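Local coordinates for ssDNA binding protein (Pyrococcus furiosus, PDB 4PSM) that binds single-stranded DNA, probably enclosing the strand in tunnels that run between the subunits of its assembly, at residues A[54-67]-A[81-95]. Sequence-based numbering, arbitrary orientation.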
HETATM    1  N   MSE A  54      -3.215 -50.286   3.640  1.00 50.69           N
HETATM    2  CA  MSE A  54      -2.860 -50.708   2.291  1.00 50.76           C
HETATM    3  C   MSE A  54      -1.360 -50.883   2.097  1.00 58.10           C
HETATM    4  O   MSE A  54      -0.911 -51.224   1.006  1.00 56.23           O
HETATM    5  CB  MSE A  54      -3.387 -49.706   1.271  1.00 63.16           C
HETATM    6  CG  MSE A  54      -4.852 -49.858   0.954  1.00 77.20           C
HETATM    7 SE   MSE A  54      -5.529 -48.265   0.067  1.00 75.57          SE
HETATM    8  CE  MSE A  54      -7.239 -48.961  -0.571  1.00290.16           C
ATOM      9  N   GLY A  55      -0.586 -50.650   3.149  1.00 49.19           N
ATOM     10  CA  GLY A  55       0.859 -50.760   3.056  1.00 31.41           C
ATOM     11  C   GLY A  55       1.470 -49.712   2.137  1.00 64.84           C
ATOM     12  O   GLY A  55       2.519 -49.934   1.526  1.00 32.41           O
ATOM     13  N   VAL A  56       0.817 -48.559   2.033  1.00 46.59           N
ATOM     14  CA  VAL A  56       1.334 -47.478   1.199  1.00 47.04           C
ATOM     15  C   VAL A  56       2.461 -46.730   1.896  1.00 26.77           C
ATOM     16  O   VAL A  56       2.330 -46.317   3.045  1.00 50.72           O
ATOM     17  CB  VAL A  56       0.235 -46.493   0.794  1.00 40.48           C
ATOM     18  CG1 VAL A  56       0.818 -45.395  -0.065  1.00 51.16           C
ATOM     19  CG2 VAL A  56      -0.866 -47.216   0.041  1.00 42.68           C
ATOM     20  N   LYS A  57       3.588 -46.601   1.206  1.00 39.37           N
ATOM     21  CA  LYS A  57       4.715 -45.818   1.699  1.00 63.42           C
ATOM     22  C   LYS A  57       4.557 -44.368   1.248  1.00 66.72           C
ATOM     23  O   LYS A  57       3.730 -44.064   0.388  1.00 35.91           O
ATOM     24  CB  LYS A  57       6.020 -46.391   1.152  1.00 66.17           C
ATOM     25  CG  LYS A  57       6.247 -47.857   1.489  1.00 90.04           C
ATOM     26  CD  LYS A  57       7.042 -48.012   2.776  1.00127.56           C
ATOM     27  CE  LYS A  57       8.441 -47.432   2.627  1.00122.89           C
ATOM     28  NZ  LYS A  57       9.217 -47.494   3.896  1.00 86.26           N
ATOM     29  N   LYS A  58       5.348 -43.460   1.806  1.00 37.75           N
ATOM     30  CA  LYS A  58       5.203 -42.060   1.412  1.00 64.01           C
ATOM     31  C   LYS A  58       5.860 -41.770   0.059  1.00 51.76           C
ATOM     32  O   LYS A  58       5.616 -40.724  -0.539  1.00 52.74           O
ATOM     33  CB  LYS A  58       5.694 -41.101   2.507  1.00 52.18           C
ATOM     34  CG  LYS A  58       7.105 -41.342   2.989  1.00 76.41           C
ATOM     35  CD  LYS A  58       7.609 -40.145   3.785  1.00115.33           C
ATOM     36  CE  LYS A  58       8.920 -40.444   4.507  1.00117.23           C
ATOM     37  NZ  LYS A  58       9.986 -40.936   3.592  1.00119.49           N
ATOM     38  N   GLU A  59       6.678 -42.712  -0.416  1.00 53.28           N
ATOM     39  CA  GLU A  59       7.313 -42.628  -1.737  1.00 66.67           C
ATOM     40  C   GLU A  59       6.348 -43.052  -2.838  1.00 36.41           C
ATOM     41  O   GLU A  59       6.512 -42.692  -3.999  1.00 44.90           O
ATOM     42  CB  GLU A  59       8.566 -43.516  -1.813  1.00 40.04           C
ATOM     43  CG  GLU A  59       9.715 -43.082  -0.916  1.00 95.20           C
ATOM     44  CD  GLU A  59       9.410 -43.261   0.560  1.00127.74           C
ATOM     45  OE1 GLU A  59       9.105 -44.401   0.976  1.00 80.02           O
ATOM     46  OE2 GLU A  59       9.472 -42.259   1.303  1.00168.77           O
ATOM     47  N   ASP A  60       5.347 -43.834  -2.466  1.00 32.67           N
ATOM     48  CA  ASP A  60       4.343 -44.265  -3.420  1.00 43.33           C
ATOM     49  C   ASP A  60       3.524 -43.082  -3.905  1.00 53.41           C
ATOM     50  O   ASP A  60       3.502 -42.020  -3.284  1.00 30.14           O
ATOM     51  CB  ASP A  60       3.423 -45.325  -2.805  1.00 33.21           C
ATOM     52  CG  ASP A  60       4.170 -46.593  -2.412  1.00 60.61           C
ATOM     53  OD1 ASP A  60       5.128 -46.979  -3.121  1.00 30.79           O
ATOM     54  OD2 ASP A  60       3.799 -47.202  -1.388  1.00 37.35           O
ATOM     55  N   VAL A  61       2.848 -43.280  -5.024  1.00 31.73           N
ATOM     56  CA  VAL A  61       1.980 -42.268  -5.578  1.00 43.61           C
ATOM     57  C   VAL A  61       0.543 -42.757  -5.520  1.00 38.43           C
ATOM     58  O   VAL A  61       0.254 -43.911  -5.808  1.00 37.67           O
ATOM     59  CB  VAL A  61       2.377 -41.924  -7.022  1.00 34.18           C
ATOM     60  CG1 VAL A  61       1.297 -41.097  -7.694  1.00 41.02           C
ATOM     61  CG2 VAL A  61       3.720 -41.195  -7.031  1.00 22.54           C
ATOM     62  N   VAL A  62      -0.353 -41.865  -5.131  1.00 44.58           N
ATOM     63  CA  VAL A  62      -1.759 -42.200  -5.032  1.00 30.63           C
ATOM     64  C   VAL A  62      -2.590 -41.250  -5.886  1.00 47.40           C
ATOM     65  O   VAL A  62      -2.129 -40.178  -6.277  1.00 40.76           O
ATOM     66  CB  VAL A  62      -2.242 -42.116  -3.568  1.00 60.27           C
ATOM     67  CG1 VAL A  62      -1.359 -42.968  -2.672  1.00 35.60           C
ATOM     68  CG2 VAL A  62      -2.242 -40.664  -3.086  1.00 37.45           C
ATOM     69  N   ARG A  63      -3.808 -41.674  -6.196  1.00 35.78           N
ATOM     70  CA  ARG A  63      -4.836 -40.784  -6.708  1.00 35.34           C
ATOM     71  C   ARG A  63      -6.041 -40.942  -5.806  1.00 34.46           C
ATOM     72  O   ARG A  63      -6.447 -42.059  -5.500  1.00 39.68           O
ATOM     73  CB  ARG A  63      -5.220 -41.132  -8.138  1.00 23.10           C
ATOM     74  CG  ARG A  63      -4.116 -40.928  -9.146  1.00 53.76           C
ATOM     75  CD  ARG A  63      -4.576 -41.369 -10.522  1.00 67.64           C
ATOM     76  NE  ARG A  63      -5.693 -40.566 -11.006  1.00 68.76           N
ATOM     77  CZ  ARG A  63      -5.551 -39.433 -11.685  1.00 63.68           C
ATOM     78  NH1 ARG A  63      -4.339 -38.969 -11.959  1.00 53.77           N
ATOM     79  NH2 ARG A  63      -6.618 -38.762 -12.092  1.00 66.52           N
ATOM     80  N   ILE A  64      -6.615 -39.823  -5.385  1.00 34.95           N
ATOM     81  CA  ILE A  64      -7.765 -39.855  -4.494  1.00 21.91           C
ATOM     82  C   ILE A  64      -8.980 -39.199  -5.134  1.00 37.14           C
ATOM     83  O   ILE A  64      -8.899 -38.104  -5.693  1.00 49.41           O
ATOM     84  CB  ILE A  64      -7.451 -39.181  -3.143  1.00 48.25           C
ATOM     85  CG1 ILE A  64      -6.355 -39.964  -2.416  1.00 35.60           C
ATOM     86  CG2 ILE A  64      -8.718 -39.071  -2.292  1.00 39.63           C
ATOM     87  CD1 ILE A  64      -5.910 -39.345  -1.119  1.00 52.23           C
ATOM     88  N   SER A  65     -10.104 -39.890  -5.054  1.00 28.40           N
ATOM     89  CA  SER A  65     -11.364 -39.383  -5.557  1.00 47.37           C
ATOM     90  C   SER A  65     -12.422 -39.577  -4.482  1.00 47.55           C
ATOM     91  O   SER A  65     -12.406 -40.554  -3.736  1.00 40.98           O
ATOM     92  CB  SER A  65     -11.772 -40.120  -6.831  1.00 51.87           C
ATOM     93  OG  SER A  65     -10.701 -40.173  -7.757  1.00 81.05           O
ATOM     94  N   VAL A  66     -13.344 -38.638  -4.393  1.00 40.41           N
ATOM     95  CA  VAL A  66     -14.422 -38.763  -3.432  1.00 52.81           C
ATOM     96  C   VAL A  66     -15.509 -37.757  -3.749  1.00 38.76           C
ATOM     97  O   VAL A  66     -15.238 -36.575  -3.968  1.00 49.09           O
ATOM     98  CB  VAL A  66     -13.925 -38.580  -1.982  1.00 51.78           C
ATOM     99  CG1 VAL A  66     -13.417 -37.166  -1.767  1.00 43.26           C
ATOM    100  CG2 VAL A  66     -15.035 -38.918  -0.993  1.00 59.03           C
ATOM    101  N   ASP A  67     -16.739 -38.246  -3.806  1.00 54.64           N
ATOM    102  CA  ASP A  67     -17.888 -37.380  -3.976  1.00 62.84           C
ATOM    103  C   ASP A  67     -18.300 -36.852  -2.616  1.00 54.75           C
ATOM    104  O   ASP A  67     -18.080 -37.500  -1.584  1.00 33.26           O
ATOM    105  CB  ASP A  67     -19.044 -38.127  -4.640  1.00 80.70           C
ATOM    106  CG  ASP A  67     -18.810 -38.360  -6.119  1.00133.08           C
ATOM    107  OD1 ASP A  67     -19.271 -37.532  -6.931  1.00178.77           O
ATOM    108  OD2 ASP A  67     -18.159 -39.366  -6.467  1.00110.50           O
ATOM    109  N   SER A  81     -18.106 -43.408  -1.801  1.00 59.29           N
ATOM    110  CA  SER A  81     -17.558 -43.022  -3.102  1.00 39.78           C
ATOM    111  C   SER A  81     -16.031 -42.886  -3.120  1.00 48.46           C
ATOM    112  O   SER A  81     -15.440 -42.689  -4.181  1.00 37.53           O
ATOM    113  CB  SER A  81     -18.190 -41.704  -3.566  1.00 66.70           C
ATOM    114  OG  SER A  81     -17.862 -40.636  -2.682  1.00 36.71           O
ATOM    115  N   LEU A  82     -15.394 -42.987  -1.956  1.00 47.65           N
ATOM    116  CA  LEU A  82     -13.951 -42.779  -1.860  1.00 47.20           C
ATOM    117  C   LEU A  82     -13.153 -43.855  -2.578  1.00 64.93           C
ATOM    118  O   LEU A  82     -13.301 -45.048  -2.303  1.00 44.19           O
ATOM    119  CB  LEU A  82     -13.492 -42.715  -0.407  1.00 34.36           C
ATOM    120  CG  LEU A  82     -11.978 -42.573  -0.273  1.00 32.31           C
ATOM    121  CD1 LEU A  82     -11.525 -41.215  -0.795  1.00 32.40           C
ATOM    122  CD2 LEU A  82     -11.524 -42.794   1.159  1.00 40.98           C
ATOM    123  N   GLU A  83     -12.297 -43.417  -3.490  1.00 77.42           N
ATOM    124  CA  GLU A  83     -11.404 -44.313  -4.204  1.00 42.46           C
ATOM    125  C   GLU A  83      -9.962 -43.878  -3.989  1.00 47.64           C
ATOM    126  O   GLU A  83      -9.625 -42.703  -4.115  1.00 50.73           O
ATOM    127  CB  GLU A  83     -11.739 -44.338  -5.696  1.00 62.30           C
ATOM    128  CG  GLU A  83     -13.086 -43.716  -6.038  1.00125.17           C
ATOM    129  CD  GLU A  83     -13.585 -44.115  -7.414  1.00139.19           C
ATOM    130  OE1 GLU A  83     -13.653 -43.241  -8.304  1.00127.49           O
ATOM    131  OE2 GLU A  83     -13.916 -45.304  -7.601  1.00138.35           O
ATOM    132  N   ILE A  84      -9.116 -44.833  -3.637  1.00 49.77           N
ATOM    133  CA  ILE A  84      -7.698 -44.574  -3.489  1.00 45.61           C
ATOM    134  C   ILE A  84      -6.908 -45.484  -4.431  1.00 68.53           C
ATOM    135  O   ILE A  84      -6.650 -46.643  -4.115  1.00 61.85           O
ATOM    136  CB  ILE A  84      -7.218 -44.814  -2.047  1.00 38.86           C
ATOM    137  CG1 ILE A  84      -8.060 -44.015  -1.055  1.00 34.72           C
ATOM    138  CG2 ILE A  84      -5.745 -44.458  -1.912  1.00 33.17           C
ATOM    139  CD1 ILE A  84      -7.651 -44.222   0.384  1.00 54.93           C
ATOM    140  N   GLU A  85      -6.550 -44.958  -5.597  1.00 41.74           N
ATOM    141  CA  GLU A  85      -5.649 -45.649  -6.502  1.00 37.30           C
ATOM    142  C   GLU A  85      -4.227 -45.486  -6.000  1.00 50.54           C
ATOM    143  O   GLU A  85      -3.808 -44.390  -5.632  1.00 44.56           O
ATOM    144  CB  GLU A  85      -5.779 -45.088  -7.911  1.00 32.53           C
ATOM    145  CG  GLU A  85      -7.175 -45.226  -8.498  1.00 64.19           C
ATOM    146  CD  GLU A  85      -7.318 -44.522  -9.833  1.00133.75           C
ATOM    147  OE1 GLU A  85      -6.341 -43.881 -10.272  1.00157.70           O
ATOM    148  OE2 GLU A  85      -8.405 -44.607 -10.442  1.00156.27           O
ATOM    149  N   THR A  86      -3.484 -46.583  -5.976  1.00 35.31           N
ATOM    150  CA  THR A  86      -2.117 -46.555  -5.473  1.00 47.46           C
ATOM    151  C   THR A  86      -1.119 -46.952  -6.556  1.00 26.79           C
ATOM    152  O   THR A  86      -1.435 -47.730  -7.447  1.00 52.13           O
ATOM    153  CB  THR A  86      -1.953 -47.465  -4.244  1.00 41.34           C
ATOM    154  OG1 THR A  86      -0.561 -47.701  -4.008  1.00 79.03           O
ATOM    155  CG2 THR A  86      -2.653 -48.796  -4.473  1.00 92.82           C
ATOM    156  N   TYR A  87       0.084 -46.405  -6.477  1.00 54.92           N
ATOM    157  CA  TYR A  87       1.119 -46.703  -7.454  1.00 39.81           C
ATOM    158  C   TYR A  87       2.460 -46.839  -6.758  1.00 67.80           C
ATOM    159  O   TYR A  87       3.049 -45.843  -6.348  1.00 30.63           O
ATOM    160  CB  TYR A  87       1.174 -45.609  -8.515  1.00 29.88           C
ATOM    161  CG  TYR A  87      -0.154 -45.399  -9.196  1.00 59.18           C
ATOM    162  CD1 TYR A  87      -0.475 -46.086 -10.355  1.00 46.19           C
ATOM    163  CD2 TYR A  87      -1.098 -44.529  -8.664  1.00 38.22           C
ATOM    164  CE1 TYR A  87      -1.696 -45.902 -10.978  1.00 47.80           C
ATOM    165  CE2 TYR A  87      -2.323 -44.343  -9.280  1.00 43.52           C
ATOM    166  CZ  TYR A  87      -2.613 -45.036 -10.437  1.00 46.86           C
ATOM    167  OH  TYR A  87      -3.824 -44.862 -11.059  1.00 67.74           O
ATOM    168  N   LYS A  88       2.929 -48.077  -6.622  1.00 46.38           N
ATOM    169  CA  LYS A  88       4.158 -48.352  -5.891  1.00 37.46           C
ATOM    170  C   LYS A  88       5.363 -47.778  -6.616  1.00 51.17           C
ATOM    171  O   LYS A  88       5.489 -47.921  -7.831  1.00 47.31           O
ATOM    172  CB  LYS A  88       4.330 -49.851  -5.685  1.00 37.17           C
ATOM    173  CG  LYS A  88       3.096 -50.526  -5.118  1.00 61.73           C
ATOM    174  CD  LYS A  88       2.781 -50.029  -3.717  1.00 40.48           C
ATOM    175  CE  LYS A  88       3.936 -50.291  -2.761  1.00 27.95           C
ATOM    176  NZ  LYS A  88       3.568 -50.059  -1.321  1.00 36.88           N
ATOM    177  N   LYS A  89       6.235 -47.113  -5.865  1.00 45.36           N
ATOM    178  CA  LYS A  89       7.437 -46.514  -6.427  1.00 47.71           C
ATOM    179  C   LYS A  89       8.202 -47.505  -7.309  1.00 46.79           C
ATOM    180  O   LYS A  89       8.615 -47.172  -8.419  1.00 59.69           O
ATOM    181  CB  LYS A  89       8.347 -46.002  -5.306  1.00 27.46           C
ATOM    182  CG  LYS A  89       9.674 -45.438  -5.804  1.00 49.20           C
ATOM    183  CD  LYS A  89      10.651 -45.228  -4.665  1.00 81.09           C
ATOM    184  CE  LYS A  89      11.981 -44.698  -5.170  1.00 96.30           C
ATOM    185  NZ  LYS A  89      12.947 -44.458  -4.059  1.00110.56           N
ATOM    186  N   GLU A  90       8.383 -48.724  -6.806  1.00 44.33           N
ATOM    187  CA  GLU A  90       9.172 -49.742  -7.501  1.00 68.99           C
ATOM    188  C   GLU A  90       8.546 -50.185  -8.825  1.00 36.10           C
ATOM    189  O   GLU A  90       9.240 -50.666  -9.718  1.00 46.66           O
ATOM    190  CB  GLU A  90       9.410 -50.949  -6.590  1.00 74.48           C
ATOM    191  CG  GLU A  90      10.871 -51.324  -6.429  1.00 94.29           C
ATOM    192  CD  GLU A  90      11.251 -51.559  -4.981  1.00139.32           C
ATOM    193  OE1 GLU A  90      10.646 -50.918  -4.095  1.00160.41           O
ATOM    194  OE2 GLU A  90      12.153 -52.385  -4.727  1.00136.72           O
ATOM    195  N   GLU A  91       7.232 -50.021  -8.942  1.00 31.49           N
ATOM    196  CA  GLU A  91       6.519 -50.379 -10.163  1.00 44.63           C
ATOM    197  C   GLU A  91       6.343 -49.177 -11.073  1.00 49.34           C
ATOM    198  O   GLU A  91       6.014 -49.317 -12.247  1.00 40.49           O
ATOM    199  CB  GLU A  91       5.157 -51.004  -9.831  1.00 39.15           C
ATOM    200  CG  GLU A  91       5.241 -52.479  -9.473  1.00 89.92           C
ATOM    201  CD  GLU A  91       4.254 -52.892  -8.402  1.00 90.86           C
ATOM    202  OE1 GLU A  91       3.100 -52.418  -8.439  1.00 80.57           O
ATOM    203  OE2 GLU A  91       4.641 -53.686  -7.517  1.00 73.65           O
ATOM    204  N   GLU A  92       6.568 -47.992 -10.520  1.00 64.08           N
ATOM    205  CA  GLU A  92       6.365 -46.749 -11.248  1.00 35.31           C
ATOM    206  C   GLU A  92       7.471 -45.769 -10.905  1.00 48.71           C
ATOM    207  O   GLU A  92       7.212 -44.702 -10.348  1.00 66.87           O
ATOM    208  CB  GLU A  92       4.999 -46.158 -10.896  1.00 62.25           C
ATOM    209  CG  GLU A  92       3.821 -46.991 -11.389  1.00 32.74           C
ATOM    210  CD  GLU A  92       3.744 -47.013 -12.905  1.00 83.39           C
ATOM    211  OE1 GLU A  92       4.263 -46.070 -13.542  1.00105.50           O
ATOM    212  OE2 GLU A  92       3.174 -47.975 -13.463  1.00 61.31           O
ATOM    213  N   GLU A  93       8.707 -46.134 -11.244  1.00 60.10           N
ATOM    214  CA  GLU A  93       9.834 -45.318 -10.818  1.00 43.38           C
ATOM    215  C   GLU A  93       9.808 -43.901 -11.376  1.00 65.35           C
ATOM    216  O   GLU A  93      10.145 -42.967 -10.655  1.00 44.03           O
ATOM    217  CB  GLU A  93      11.179 -45.997 -11.068  1.00 43.75           C
ATOM    218  CG  GLU A  93      11.404 -47.236 -10.227  1.00 48.45           C
ATOM    219  CD  GLU A  93      10.973 -48.507 -10.962  1.00133.92           C
ATOM    220  OE1 GLU A  93      10.128 -48.402 -11.878  1.00173.45           O
ATOM    221  OE2 GLU A  93      11.485 -49.605 -10.634  1.00111.86           O
ATOM    222  N   LYS A  94       9.382 -43.732 -12.622  1.00 66.04           N
ATOM    223  CA  LYS A  94       9.359 -42.406 -13.232  1.00 44.81           C
ATOM    224  C   LYS A  94       8.249 -41.513 -12.686  1.00 44.33           C
ATOM    225  O   LYS A  94       8.479 -40.336 -12.422  1.00 45.58           O
ATOM    226  CB  LYS A  94       9.301 -42.511 -14.764  1.00 44.42           C
ATOM    227  CG  LYS A  94      10.643 -42.895 -15.384  1.00 44.19           C
ATOM    228  CD  LYS A  94      10.555 -43.158 -16.887  1.00 45.78           C
ATOM    229  CE  LYS A  94      10.014 -44.551 -17.174  1.00 96.65           C
ATOM    230  NZ  LYS A  94      10.964 -45.639 -16.798  1.00 85.58           N
ATOM    231  N   LEU A  95       7.059 -42.081 -12.511  1.00 54.81           N
ATOM    232  CA  LEU A  95       5.937 -41.359 -11.924  1.00 44.03           C
ATOM    233  C   LEU A  95       6.292 -40.911 -10.513  1.00 55.68           C
ATOM    234  O   LEU A  95       6.057 -39.763 -10.123  1.00 48.10           O
ATOM    235  CB  LEU A  95       4.698 -42.250 -11.881  1.00 30.56           C
ATOM    236  CG  LEU A  95       3.437 -41.591 -11.333  1.00 40.89           C
ATOM    237  CD1 LEU A  95       2.881 -40.586 -12.333  1.00 47.59           C
ATOM    238  CD2 LEU A  95       2.399 -42.637 -10.971  1.00 36.00           C
TER
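V61 and Y87 form a hydrogen-bonded pair of the antiparallel strands 61-67 and 83-87, in which V61, R63 and I84 bury the most surface. V61 N gives a 2.9 Å bond to Y87 O; the return bond from Y87 N is weak. With CG1 anti to its backbone N (chi1 168°), V61 lays that methyl against L95 CD2 at 3.8 Å, tying the strand to the helix that begins at E93. The Y87 ring turns an edge to the V61 carbonyl, and the R63 side chain crosses it obliquely, the guanidinium almost perpendicular to the ring (85°). R63 and E85 lie side by side and point the same way, guanidinium and carboxylate 34° apart. R63 NE stands 3.5 Å from E85 OE1 in a salt bridge, and the same oxygen accepts Y87 OH at 2.8 Å, from above the carboxylate plane. R63 NH1 has a further salt bridge, to E101 of the second subunit, and F9 of the neighbouring strand meets both R63 and Y87. On the other face, I84 makes a non-hydrogen-bonded pair with I64, and I84 CG2 lies 4.3 Å from SE of selenomethionine M54.

The carboxylate of buried D60 joins the two loops. D60 OD1 accepts K89 N at 3.0 Å, while OD2 is gripped from opposite faces of the carboxylate by K57 N and by K88 NZ, the latter a 2.9 Å salt bridge. With an alanine in place of D60, the K88 ammonium would be likely to lose its carboxylate mate, and the K57 and K89 amides the acceptor that ties these two loops together.

Alternating hydrogen-bonded and non-hydrogen-bonded pairs, with I64 and I84 facing helix 33-53, mark a classic antiparallel beta hairpin, here leading into the long helix 93-141 of the predicted coiled coil.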